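Local coordinates for protein Bug27 (Bordetella pertussis, PDB 2QPQ), which probably binds a small solute in the periplasm and passes it to a transport system, using the two-lobed Venus flytrap fold of the Bug family, at residues 166-171 with 180-185; 103-108 with 189-194; 50-55 with 83-88; 74-79 with 227-232. One frame throughout, in Å; residues are numbered along the deposited sequence.

Contact 1 (166-171 with 180-185); sequences GPALND and AVVTAS
Val182 has chi1 at -59°, which sets CG1 beside its backbone N and CG2 between N and the carbonyl carbon, so that both methyl groups of the fork lie against helix 165-173 and meet Ala168 and Leu169 separately. Leu169 bends to it with chi1 at -78°, its CG opposite the carbonyl carbon. The setting is a beta-alpha-beta crossover: strand 158-161, helix 165-173 and strand 180-183, both strands lying parallel to strand 132-135 between them. Over this contact the axes of helix 166-171 and strand 180-183 approach to 8.8 Å at their closest, at 137° between their directions.

The interface is apolar and close to the backbone on the helix side. Ala168 faces the strand directly, and its CB reaches Val182 CG1 at 3.8 Å. A looser touch follows toward the start of the strand, where Ala168 CB and Ala180 CB are 4.5 Å apart. Val181 points the other way, onto Gln142 and Ala145 of helix 141-153, and the sheet is thus covered on its other face as well. On the side nearer helix 184-192, the leucine and valine branches slant across one another, and Leu169 CD2 comes to 3.9 Å from Val182 CG2.

Contact 2 (103-108 with 189-194); sequences PSVFVV and PFIKAG
Ile191 alone carries the helix side of this contact, and it does so with its last carbon. Its CD1 lies 3.9 Å from Val107 CG1 and 4.3 Å from Val105 CG2, touching two valines that are alternate residues of strand 93-109 and point to the same face of the sheet. The isoleucine chain meets Val107 at roughly a right angle, as a rod reaching toward the side of a fork. With chi1 at -66° and chi2 at 169°, CG1 lies opposite the carbonyl carbon and the rest of the chain is extended, which carries CD1 out from the helix to the sheet; the CA atoms of Val107 and Ile191 stay 8.3 Å apart.

Other apolar residues surround this small core. Ala187, one turn earlier on helix 184-192, packs on both Val105 and Val107, while Ala198 of strand 196-201 touches both Val105 and Ile191. Leu210 adds a further apolar neighbour to Ile191. The strand itself is held by backbone bonds on both sides, Val105 pairing with Val182 and Phe106 with Leu199 and Ala200.

Farther out, the helix closes at Gly194, where positive phi (68°) and the bond from Gly194 N to Ile191 O (3.0 Å) belong to a Schellman motif that turns the chain toward strand 196-201. Strands 180-183 and 196-201 both run antiparallel to strand 93-109 between them, and helix 184-192 joins them across it: a beta-alpha-beta crossover.

Contact 3 (50-55 with 83-88); sequences SGNVGA and RNLPFD
Apolar contact comes first: Phe87 sets CZ 3.5 Å from Ala55 CB, a close approach of the ring's end to the methyl group. With chi1 at 46° the ring stands between its own backbone N and carbonyl carbon, and from there its far end is brought against the helix. Within the loop, Leu85 CG lies 3.6 Å above the plane of the Phe87 ring, offset toward the rim, so leucine and phenylalanine advance on helix 52-59 as one layered pair.

Contacts between polar and apolar groups make up the rest. The carbonyl O of Asn52 meets Phe87 CE2 at 3.6 Å, near the ring plane and at its edge. The side chain of Asn52 crosses both loop side chains at about a right angle, its CG 3.8 Å from Leu85 CD1, and its amide plane stands 73° from that of the ring.

Here the first turn of helix 52-59, with Gly51 at the N-cap position and begun by the bond from Ala55 N to Gly51 O (2.9 Å), packs on the loop between helix 74-81 and strand 93-109. Leu85 also rests on Pro79 of helix 74-81, Phe87 packs on Arg56 of helix 52-59, and its ring makes an edge-to-face stack with Phe93 at the start of strand 93-109.

Contact 4 (74-79 with 227-232); sequences SFAVNP and NQWHGL
Ala76 and Trp229 make the tight part of this contact, which lies near the middle of a Venus flytrap fold: helix 74-81 follows strand 67-72, and strand 227-235 runs antiparallel to that strand in the shared sheet. Trp229 CZ2 sits 3.7 Å from Ala76 CB, and CH2 of the same ring is 4.1 Å from both that CB and Ala76 N. The benzo end of the indole rests on the alanine methyl, meeting it obliquely, with the backbone N close behind. A chi1 of 40° holds CG between the backbone N and carbonyl carbon of Trp229 and sends the ring off the strand toward the helix.

Away from that alanine the packing slackens. Phe75 offers its CB at 4.3 Å from Trp229 CH2, while its own ring goes to an edge-to-face stack with Phe93. Ser74 and Gln228 are close neighbours without touching; Gln228, extended from its backbone, hydrogen-bonds through NE2 to a citrate probably taken from the crystallisation liquor, and through OE1 to Gln142 of helix 141-153.

Helix 275-296 probably helps to hold the indole's rotation: Phe278 stacks edge-to-face on it, and Trp229 NE1 gives its hydrogen bond to Asp285 OD2.

Overall arrangement
Contacts 1 and 2 are neighbours, centres 8 Å apart: both use helix 184-192, and strands 180-183 and 93-109 pair between them. Contacts 3 and 4, centres 13 Å apart, touch each other. Contacts 2 and 3 lie on opposite sides of the chain's centre, about 32 Å between centres. Along the chain, contact 1 is nested within contact 2 and contact 2 within contact 4, whereas contacts 3 and 4 interleave. Contact 4 lies nearest the centre, and its strand 227-235 pairs with both 67-72 and 93-109, so one sheet system links the two regions, consistent with the joined lobes of a Venus flytrap.

Contact 1 (166-171 with 180-185)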
loop_
_atom_site.group_PDB
_atom_site.type_symbol
_atom_site.label_atom_id
_atom_site.label_comp_id
_atom_site.label_asym_id
_atom_site.label_seq_id
_atom_site.Cartn_x
_atom_site.Cartn_y
_atom_site.Cartn_z
ATOM N N GLY A 166 -6.556 -11.305 -2.268
ATOM C CA GLY A 166 -6.846 -12.668 -2.729
ATOM C C GLY A 166 -8.332 -12.940 -2.884
ATOM O O GLY A 166 -8.796 -13.327 -3.970
ATOM N N PRO A 167 -9.111 -12.755 -1.797
ATOM C CA PRO A 167 -10.564 -12.868 -1.960
ATOM C C PRO A 167 -11.236 -11.886 -2.947
ATOM O O PRO A 167 -12.171 -12.293 -3.659
ATOM C CB PRO A 167 -11.077 -12.681 -0.521
ATOM C CG PRO A 167 -9.901 -13.227 0.317
ATOM C CD PRO A 167 -8.764 -12.515 -0.381
ATOM N N ALA A 168 -10.760 -10.640 -3.032
ATOM C CA ALA A 168 -11.319 -9.691 -4.018
ATOM C C ALA A 168 -11.109 -10.229 -5.420
ATOM O O ALA A 168 -12.043 -10.301 -6.200
ATOM C CB ALA A 168 -10.693 -8.310 -3.883
ATOM N N LEU A 169 -9.878 -10.630 -5.723
ATOM C CA LEU A 169 -9.582 -11.208 -7.016
ATOM C C LEU A 169 -10.406 -12.449 -7.358
ATOM O O LEU A 169 -10.854 -12.583 -8.500
ATOM C CB LEU A 169 -8.091 -11.513 -7.110
ATOM C CG LEU A 169 -7.185 -10.296 -7.381
ATOM C CD1 LEU A 169 -5.715 -10.689 -7.056
ATOM C CD2 LEU A 169 -7.359 -9.834 -8.803
ATOM N N ASN A 170 -10.615 -13.365 -6.401
ATOM C CA ASN A 170 -11.492 -14.498 -6.631
ATOM C C ASN A 170 -12.874 -14.108 -7.101
ATOM O O ASN A 170 -13.430 -14.744 -8.013
ATOM C CB ASN A 170 -11.594 -15.392 -5.390
ATOM C CG ASN A 170 -10.346 -16.166 -5.158
ATOM O OD1 ASN A 170 -9.475 -16.233 -6.044
ATOM N ND2 ASN A 170 -10.220 -16.753 -3.979
ATOM N N ASP A 171 -13.446 -13.073 -6.498
ATOM C CA ASP A 171 -14.809 -12.673 -6.914
ATOM C C ASP A 171 -14.876 -11.934 -8.273
ATOM O O ASP A 171 -15.891 -12.031 -9.004
ATOM C CB ASP A 171 -15.484 -11.802 -5.869
ATOM C CG ASP A 171 -16.378 -12.590 -4.934
ATOM O OD1 ASP A 171 -16.276 -13.831 -4.856
ATOM O OD2 ASP A 171 -17.172 -11.944 -4.245
ATOM N N ALA A 180 -13.009 -4.569 -9.260
ATOM C CA ALA A 180 -12.290 -4.407 -8.001
ATOM C C ALA A 180 -11.076 -3.518 -8.174
ATOM O O ALA A 180 -10.482 -3.400 -9.259
ATOM C CB ALA A 180 -11.840 -5.811 -7.416
ATOM N N VAL A 181 -10.671 -2.945 -7.058
ATOM C CA VAL A 181 -9.407 -2.250 -6.979
ATOM C C VAL A 181 -8.464 -3.048 -6.084
ATOM O O VAL A 181 -8.740 -3.271 -4.905
ATOM C CB VAL A 181 -9.625 -0.857 -6.450
ATOM C CG1 VAL A 181 -8.291 -0.101 -6.401
ATOM C CG2 VAL A 181 -10.671 -0.185 -7.371
ATOM N N VAL A 182 -7.356 -3.510 -6.668
ATOM C CA VAL A 182 -6.425 -4.325 -5.917
ATOM C C VAL A 182 -5.009 -3.839 -6.255
ATOM O O VAL A 182 -4.826 -2.989 -7.125
ATOM C CB VAL A 182 -6.632 -5.868 -6.179
ATOM C CG1 VAL A 182 -8.074 -6.300 -5.793
ATOM C CG2 VAL A 182 -6.368 -6.222 -7.637
ATOM N N THR A 183 -4.006 -4.372 -5.586
ATOM C CA THR A 183 -2.651 -3.988 -5.932
ATOM C C THR A 183 -2.323 -4.571 -7.298
ATOM O O THR A 183 -2.740 -5.711 -7.620
ATOM C CB THR A 183 -1.639 -4.541 -4.925
ATOM O OG1 THR A 183 -1.702 -5.963 -4.947
ATOM C CG2 THR A 183 -1.893 -4.001 -3.500
ATOM N N ALA A 184 -1.579 -3.799 -8.088
ATOM C CA ALA A 184 -0.998 -4.292 -9.338
ATOM C C ALA A 184 -0.275 -5.647 -9.216
ATOM O O ALA A 184 -0.446 -6.537 -10.047
ATOM C CB ALA A 184 -0.089 -3.226 -9.960
ATOM N N SER A 185 0.509 -5.816 -8.170
ATOM C CA SER A 185 1.259 -7.052 -7.930
ATOM C C SER A 185 0.377 -8.314 -7.814
ATOM O O SER A 185 0.712 -9.357 -8.405
ATOM C CB SER A 185 2.110 -6.887 -6.672
ATOM O OG SER A 185 1.278 -6.361 -5.644
#

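Contact 2 (103-108 with 189-194)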
loop_
_atom_site.group_PDB
_atom_site.type_symbol
_atom_site.label_atom_id
_atom_site.label_comp_id
_atom_site.label_asym_id
_atom_site.label_seq_id
_atom_site.Cartn_x
_atom_site.Cartn_y
_atom_site.Cartn_z
ATOM N N PRO A 103 1.410 0.426 -7.626
ATOM C CA PRO A 103 0.123 1.046 -7.898
ATOM C C PRO A 103 -1.045 0.078 -7.619
ATOM O O PRO A 103 -0.865 -1.154 -7.581
ATOM C CB PRO A 103 0.221 1.399 -9.385
ATOM C CG PRO A 103 1.158 0.366 -9.952
ATOM C CD PRO A 103 2.158 0.096 -8.875
ATOM N N SER A 104 -2.229 0.636 -7.391
ATOM C CA SER A 104 -3.463 -0.148 -7.530
ATOM C C SER A 104 -3.948 -0.199 -8.971
ATOM O O SER A 104 -3.552 0.611 -9.815
ATOM C CB SER A 104 -4.570 0.352 -6.593
ATOM O OG SER A 104 -4.113 0.284 -5.238
ATOM N N VAL A 105 -4.807 -1.171 -9.244
ATOM C CA VAL A 105 -5.363 -1.324 -10.567
ATOM C C VAL A 105 -6.846 -1.590 -10.484
ATOM O O VAL A 105 -7.300 -2.335 -9.611
ATOM C CB VAL A 105 -4.608 -2.426 -11.335
ATOM C CG1 VAL A 105 -4.719 -3.758 -10.570
ATOM C CG2 VAL A 105 -5.064 -2.484 -12.802
ATOM N N PHE A 106 -7.606 -0.905 -11.344
ATOM C CA PHE A 106 -9.017 -1.195 -11.528
ATOM C C PHE A 106 -9.130 -2.362 -12.504
ATOM O O PHE A 106 -8.769 -2.212 -13.662
ATOM C CB PHE A 106 -9.744 0.033 -12.079
ATOM C CG PHE A 106 -9.928 1.138 -11.074
ATOM C CD1 PHE A 106 -8.832 1.824 -10.582
ATOM C CD2 PHE A 106 -11.199 1.474 -10.610
ATOM C CE1 PHE A 106 -8.977 2.851 -9.653
ATOM C CE2 PHE A 106 -11.372 2.510 -9.700
ATOM C CZ PHE A 106 -10.255 3.204 -9.214
ATOM N N VAL A 107 -9.589 -3.514 -12.017
ATOM C CA VAL A 107 -9.708 -4.730 -12.838
ATOM C C VAL A 107 -11.169 -5.203 -12.952
ATOM O O VAL A 107 -12.012 -5.044 -12.026
ATOM C CB VAL A 107 -8.753 -5.890 -12.360
ATOM C CG1 VAL A 107 -7.309 -5.455 -12.466
ATOM C CG2 VAL A 107 -9.022 -6.311 -10.870
ATOM N N VAL A 108 -11.452 -5.768 -14.113
ATOM C CA VAL A 108 -12.772 -6.306 -14.436
ATOM C C VAL A 108 -12.578 -7.728 -14.999
ATOM O O VAL A 108 -11.487 -8.066 -15.467
ATOM C CB VAL A 108 -13.597 -5.372 -15.437
ATOM C CG1 VAL A 108 -13.887 -4.016 -14.822
ATOM C CG2 VAL A 108 -12.909 -5.228 -16.865
ATOM N N PRO A 189 -0.425 -11.240 -12.661
ATOM C CA PRO A 189 -0.492 -12.572 -13.308
ATOM C C PRO A 189 -1.806 -12.885 -14.035
ATOM O O PRO A 189 -1.793 -13.572 -15.062
ATOM C CB PRO A 189 -0.295 -13.564 -12.147
ATOM C CG PRO A 189 0.244 -12.780 -11.002
ATOM C CD PRO A 189 -0.051 -11.326 -11.236
ATOM N N PHE A 190 -2.926 -12.400 -13.503
ATOM C CA PHE A 190 -4.249 -12.678 -14.070
ATOM C C PHE A 190 -4.537 -11.847 -15.291
ATOM O O PHE A 190 -5.216 -12.309 -16.233
ATOM C CB PHE A 190 -5.339 -12.482 -12.995
ATOM C CG PHE A 190 -5.129 -13.363 -11.812
ATOM C CD1 PHE A 190 -5.456 -14.717 -11.879
ATOM C CD2 PHE A 190 -4.526 -12.870 -10.669
ATOM C CE1 PHE A 190 -5.227 -15.554 -10.805
ATOM C CE2 PHE A 190 -4.299 -13.706 -9.571
ATOM C CZ PHE A 190 -4.631 -15.036 -9.648
ATOM N N ILE A 191 -4.007 -10.630 -15.269
ATOM C CA ILE A 191 -4.151 -9.704 -16.378
ATOM C C ILE A 191 -3.345 -10.259 -17.573
ATOM O O ILE A 191 -3.893 -10.356 -18.670
ATOM C CB ILE A 191 -3.704 -8.298 -16.020
ATOM C CG1 ILE A 191 -4.623 -7.700 -14.948
ATOM C CG2 ILE A 191 -3.703 -7.387 -17.283
ATOM C CD1 ILE A 191 -4.093 -6.418 -14.356
ATOM N N LYS A 192 -2.108 -10.689 -17.332
ATOM C CA LYS A 192 -1.285 -11.326 -18.409
ATOM C C LYS A 192 -1.941 -12.574 -19.002
ATOM O O LYS A 192 -1.915 -12.794 -20.240
ATOM C CB LYS A 192 0.104 -11.689 -17.880
ATOM C CG LYS A 192 0.909 -10.525 -17.300
ATOM C CD LYS A 192 1.380 -9.550 -18.354
ATOM C CE LYS A 192 2.526 -8.659 -17.848
ATOM N NZ LYS A 192 2.980 -7.693 -18.919
ATOM N N ALA A 193 -2.511 -13.400 -18.122
ATOM C CA ALA A 193 -3.271 -14.603 -18.486
ATOM C C ALA A 193 -4.577 -14.310 -19.234
ATOM O O ALA A 193 -5.210 -15.230 -19.772
ATOM C CB ALA A 193 -3.556 -15.436 -17.244
ATOM N N GLY A 194 -4.972 -13.036 -19.278
ATOM C CA GLY A 194 -6.230 -12.599 -19.876
ATOM C C GLY A 194 -7.479 -13.040 -19.121
ATOM O O GLY A 194 -8.587 -13.087 -19.681
#

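Contact 3 (50-55 with 83-88)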
loop_
_atom_site.group_PDB
_atom_site.type_symbol
_atom_site.label_atom_id
_atom_site.label_comp_id
_atom_site.label_asym_id
_atom_site.label_seq_id
_atom_site.Cartn_x
_atom_site.Cartn_y
_atom_site.Cartn_z
ATOM N N SER A 50 -5.783 -3.150 11.461
ATOM C CA SER A 50 -5.141 -2.531 10.283
ATOM C C SER A 50 -3.692 -2.081 10.533
ATOM O O SER A 50 -3.215 -1.156 9.908
ATOM C CB SER A 50 -5.995 -1.364 9.771
ATOM O OG SER A 50 -7.321 -1.821 9.520
ATOM N N GLY A 51 -3.006 -2.754 11.446
ATOM C CA GLY A 51 -1.620 -2.463 11.721
ATOM C C GLY A 51 -1.457 -1.663 13.008
ATOM O O GLY A 51 -0.334 -1.413 13.439
ATOM N N ASN A 52 -2.553 -1.252 13.625
ATOM C CA ASN A 52 -2.444 -0.399 14.841
ATOM C C ASN A 52 -1.824 -1.131 16.016
ATOM O O ASN A 52 -1.137 -0.523 16.866
ATOM C CB ASN A 52 -3.815 0.175 15.209
ATOM C CG ASN A 52 -4.289 1.210 14.235
ATOM O OD1 ASN A 52 -3.502 1.813 13.506
ATOM N ND2 ASN A 52 -5.584 1.468 14.240
ATOM N N VAL A 53 -2.030 -2.450 16.064
ATOM C CA VAL A 53 -1.491 -3.222 17.189
ATOM C C VAL A 53 0.023 -3.186 17.058
ATOM O O VAL A 53 0.722 -2.859 18.016
ATOM C CB VAL A 53 -2.045 -4.670 17.259
ATOM C CG1 VAL A 53 -1.235 -5.599 18.249
ATOM C CG2 VAL A 53 -3.566 -4.654 17.607
ATOM N N GLY A 54 0.516 -3.515 15.870
ATOM C CA GLY A 54 1.960 -3.496 15.627
ATOM C C GLY A 54 2.549 -2.103 15.814
ATOM O O GLY A 54 3.639 -1.969 16.361
ATOM N N ALA A 55 1.839 -1.073 15.338
ATOM C CA ALA A 55 2.314 0.296 15.472
ATOM C C ALA A 55 2.441 0.687 16.957
ATOM O O ALA A 55 3.465 1.213 17.375
ATOM C CB ALA A 55 1.395 1.305 14.686
ATOM N N ARG A 83 -11.178 6.258 15.275
ATOM C CA ARG A 83 -11.727 7.295 16.179
ATOM C C ARG A 83 -10.720 7.695 17.253
ATOM O O ARG A 83 -10.543 8.890 17.533
ATOM C CB ARG A 83 -13.062 6.838 16.806
ATOM C CG ARG A 83 -14.177 6.585 15.751
ATOM C CD ARG A 83 -15.533 6.077 16.345
ATOM N NE ARG A 83 -16.464 5.709 15.264
ATOM C CZ ARG A 83 -17.222 6.583 14.605
ATOM N NH1 ARG A 83 -17.170 7.869 14.921
ATOM N NH2 ARG A 83 -18.017 6.179 13.623
ATOM N N ASN A 84 -10.017 6.709 17.810
ATOM C CA ASN A 84 -9.106 6.948 18.935
ATOM C C ASN A 84 -7.785 6.200 18.776
ATOM O O ASN A 84 -7.520 5.222 19.489
ATOM C CB ASN A 84 -9.740 6.530 20.264
ATOM C CG ASN A 84 -11.063 7.226 20.547
ATOM O OD1 ASN A 84 -12.139 6.607 20.442
ATOM N ND2 ASN A 84 -10.997 8.499 20.935
ATOM N N LEU A 85 -6.958 6.643 17.838
ATOM C CA LEU A 85 -5.641 6.016 17.630
ATOM C C LEU A 85 -4.821 6.113 18.894
ATOM O O LEU A 85 -4.679 7.186 19.437
ATOM C CB LEU A 85 -4.923 6.749 16.500
ATOM C CG LEU A 85 -4.000 6.026 15.540
ATOM C CD1 LEU A 85 -4.747 4.957 14.836
ATOM C CD2 LEU A 85 -3.423 7.051 14.583
ATOM N N PRO A 86 -4.234 4.989 19.343
ATOM C CA PRO A 86 -3.521 4.887 20.617
ATOM C C PRO A 86 -2.058 5.401 20.589
ATOM O O PRO A 86 -1.249 5.061 21.474
ATOM C CB PRO A 86 -3.567 3.388 20.895
ATOM C CG PRO A 86 -3.516 2.759 19.514
ATOM C CD PRO A 86 -4.212 3.724 18.583
ATOM N N PHE A 87 -1.731 6.234 19.599
ATOM C CA PHE A 87 -0.393 6.802 19.445
ATOM C C PHE A 87 -0.501 8.039 18.571
ATOM O O PHE A 87 -1.543 8.301 17.962
ATOM C CB PHE A 87 0.598 5.800 18.835
ATOM C CG PHE A 87 0.047 5.062 17.630
ATOM C CD1 PHE A 87 -0.010 5.689 16.375
ATOM C CD2 PHE A 87 -0.422 3.776 17.756
ATOM C CE1 PHE A 87 -0.522 5.001 15.250
ATOM C CE2 PHE A 87 -0.966 3.101 16.638
ATOM C CZ PHE A 87 -1.017 3.735 15.406
ATOM N N ASP A 88 0.573 8.802 18.513
ATOM C CA ASP A 88 0.640 9.964 17.619
ATOM C C ASP A 88 1.379 9.464 16.375
ATOM O O ASP A 88 2.570 9.196 16.432
ATOM C CB ASP A 88 1.414 11.085 18.274
ATOM C CG ASP A 88 1.479 12.348 17.413
ATOM O OD1 ASP A 88 1.418 12.305 16.164
ATOM O OD2 ASP A 88 1.629 13.429 17.990
#

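Contact 4 (74-79 with 227-232)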
loop_
_atom_site.group_PDB
_atom_site.type_symbol
_atom_site.label_atom_id
_atom_site.label_comp_id
_atom_site.label_asym_id
_atom_site.label_seq_id
_atom_site.Cartn_x
_atom_site.Cartn_y
_atom_site.Cartn_z
ATOM N N SER A 74 -1.379 2.273 4.192
ATOM C CA SER A 74 -2.396 2.064 5.226
ATOM C C SER A 74 -2.051 2.803 6.513
ATOM O O SER A 74 -2.921 3.371 7.155
ATOM C CB SER A 74 -2.550 0.568 5.548
ATOM O OG SER A 74 -3.082 -0.187 4.444
ATOM N N PHE A 75 -0.772 2.792 6.896
ATOM C CA PHE A 75 -0.326 3.533 8.084
ATOM C C PHE A 75 -0.771 5.007 8.011
ATOM O O PHE A 75 -1.155 5.620 9.030
ATOM C CB PHE A 75 1.209 3.413 8.243
ATOM C CG PHE A 75 1.767 4.185 9.421
ATOM C CD1 PHE A 75 1.939 3.554 10.660
ATOM C CD2 PHE A 75 2.087 5.551 9.302
ATOM C CE1 PHE A 75 2.482 4.273 11.785
ATOM C CE2 PHE A 75 2.588 6.289 10.437
ATOM C CZ PHE A 75 2.817 5.595 11.660
ATOM N N ALA A 76 -0.673 5.607 6.831
ATOM C CA ALA A 76 -1.080 7.019 6.676
ATOM C C ALA A 76 -2.598 7.191 6.593
ATOM O O ALA A 76 -3.102 8.299 6.802
ATOM C CB ALA A 76 -0.386 7.667 5.484
ATOM N N VAL A 77 -3.321 6.113 6.255
ATOM C CA VAL A 77 -4.788 6.156 6.203
ATOM C C VAL A 77 -5.404 6.071 7.593
ATOM O O VAL A 77 -6.442 6.697 7.886
ATOM C CB VAL A 77 -5.380 5.003 5.335
ATOM C CG1 VAL A 77 -6.925 5.063 5.318
ATOM C CG2 VAL A 77 -4.844 5.070 3.902
ATOM N N ASN A 78 -4.760 5.308 8.457
ATOM C CA ASN A 78 -5.333 5.005 9.763
ATOM C C ASN A 78 -5.702 6.178 10.668
ATOM O O ASN A 78 -6.740 6.103 11.345
ATOM C CB ASN A 78 -4.455 3.989 10.510
ATOM C CG ASN A 78 -4.546 2.580 9.938
ATOM O OD1 ASN A 78 -3.773 1.708 10.311
ATOM N ND2 ASN A 78 -5.480 2.354 9.056
ATOM N N PRO A 79 -4.866 7.247 10.727
ATOM C CA PRO A 79 -5.230 8.334 11.613
ATOM C C PRO A 79 -6.594 8.957 11.270
ATOM O O PRO A 79 -7.283 9.361 12.186
ATOM C CB PRO A 79 -4.055 9.331 11.458
ATOM C CG PRO A 79 -2.888 8.412 11.040
ATOM C CD PRO A 79 -3.561 7.508 10.084
ATOM N N ASN A 227 -0.375 5.984 -5.162
ATOM C CA ASN A 227 0.631 4.938 -5.175
ATOM C C ASN A 227 0.968 4.478 -3.744
ATOM O O ASN A 227 1.296 5.293 -2.899
ATOM C CB ASN A 227 1.879 5.469 -5.906
ATOM C CG ASN A 227 2.626 4.399 -6.674
ATOM O OD1 ASN A 227 2.399 3.204 -6.509
ATOM N ND2 ASN A 227 3.587 4.831 -7.473
ATOM N N GLN A 228 0.878 3.178 -3.483
ATOM C CA GLN A 228 1.155 2.658 -2.154
ATOM C C GLN A 228 2.652 2.435 -1.943
ATOM O O GLN A 228 3.285 1.726 -2.692
ATOM C CB GLN A 228 0.412 1.352 -1.948
ATOM C CG GLN A 228 0.645 0.612 -0.626
ATOM C CD GLN A 228 -0.346 -0.521 -0.488
ATOM O OE1 GLN A 228 -1.534 -0.301 -0.649
ATOM N NE2 GLN A 228 0.128 -1.729 -0.261
ATOM N N TRP A 229 3.182 3.036 -0.903
ATOM C CA TRP A 229 4.579 2.849 -0.477
ATOM C C TRP A 229 4.643 1.796 0.595
ATOM O O TRP A 229 3.611 1.420 1.202
ATOM C CB TRP A 229 5.202 4.175 0.019
ATOM C CG TRP A 229 4.322 5.108 0.865
ATOM C CD1 TRP A 229 3.742 6.280 0.439
ATOM C CD2 TRP A 229 4.011 5.006 2.275
ATOM N NE1 TRP A 229 3.076 6.875 1.478
ATOM C CE2 TRP A 229 3.219 6.120 2.606
ATOM C CE3 TRP A 229 4.295 4.057 3.274
ATOM C CZ2 TRP A 229 2.710 6.356 3.928
ATOM C CZ3 TRP A 229 3.769 4.287 4.604
ATOM C CH2 TRP A 229 2.970 5.432 4.886
ATOM N N HIS A 230 5.865 1.325 0.828
ATOM C CA HIS A 230 6.155 0.206 1.716
ATOM C C HIS A 230 7.506 0.539 2.306
ATOM O O HIS A 230 8.480 0.723 1.571
ATOM C CB HIS A 230 6.282 -1.122 0.968
ATOM C CG HIS A 230 5.076 -1.487 0.162
ATOM N ND1 HIS A 230 4.841 -0.959 -1.090
ATOM C CD2 HIS A 230 4.047 -2.334 0.417
ATOM C CE1 HIS A 230 3.692 -1.429 -1.552
ATOM N NE2 HIS A 230 3.201 -2.278 -0.668
ATOM N N GLY A 231 7.579 0.624 3.627
ATOM C CA GLY A 231 8.843 0.972 4.219
ATOM C C GLY A 231 8.888 0.634 5.662
ATOM O O GLY A 231 7.992 -0.067 6.176
ATOM N N LEU A 232 9.966 1.122 6.300
ATOM C CA LEU A 232 10.265 0.821 7.668
ATOM C C LEU A 232 10.333 2.124 8.444
ATOM O O LEU A 232 10.947 3.125 7.979
ATOM C CB LEU A 232 11.623 0.054 7.751
ATOM C CG LEU A 232 11.479 -1.422 7.261
ATOM C CD1 LEU A 232 12.797 -2.047 6.848
ATOM C CD2 LEU A 232 10.815 -2.306 8.320
#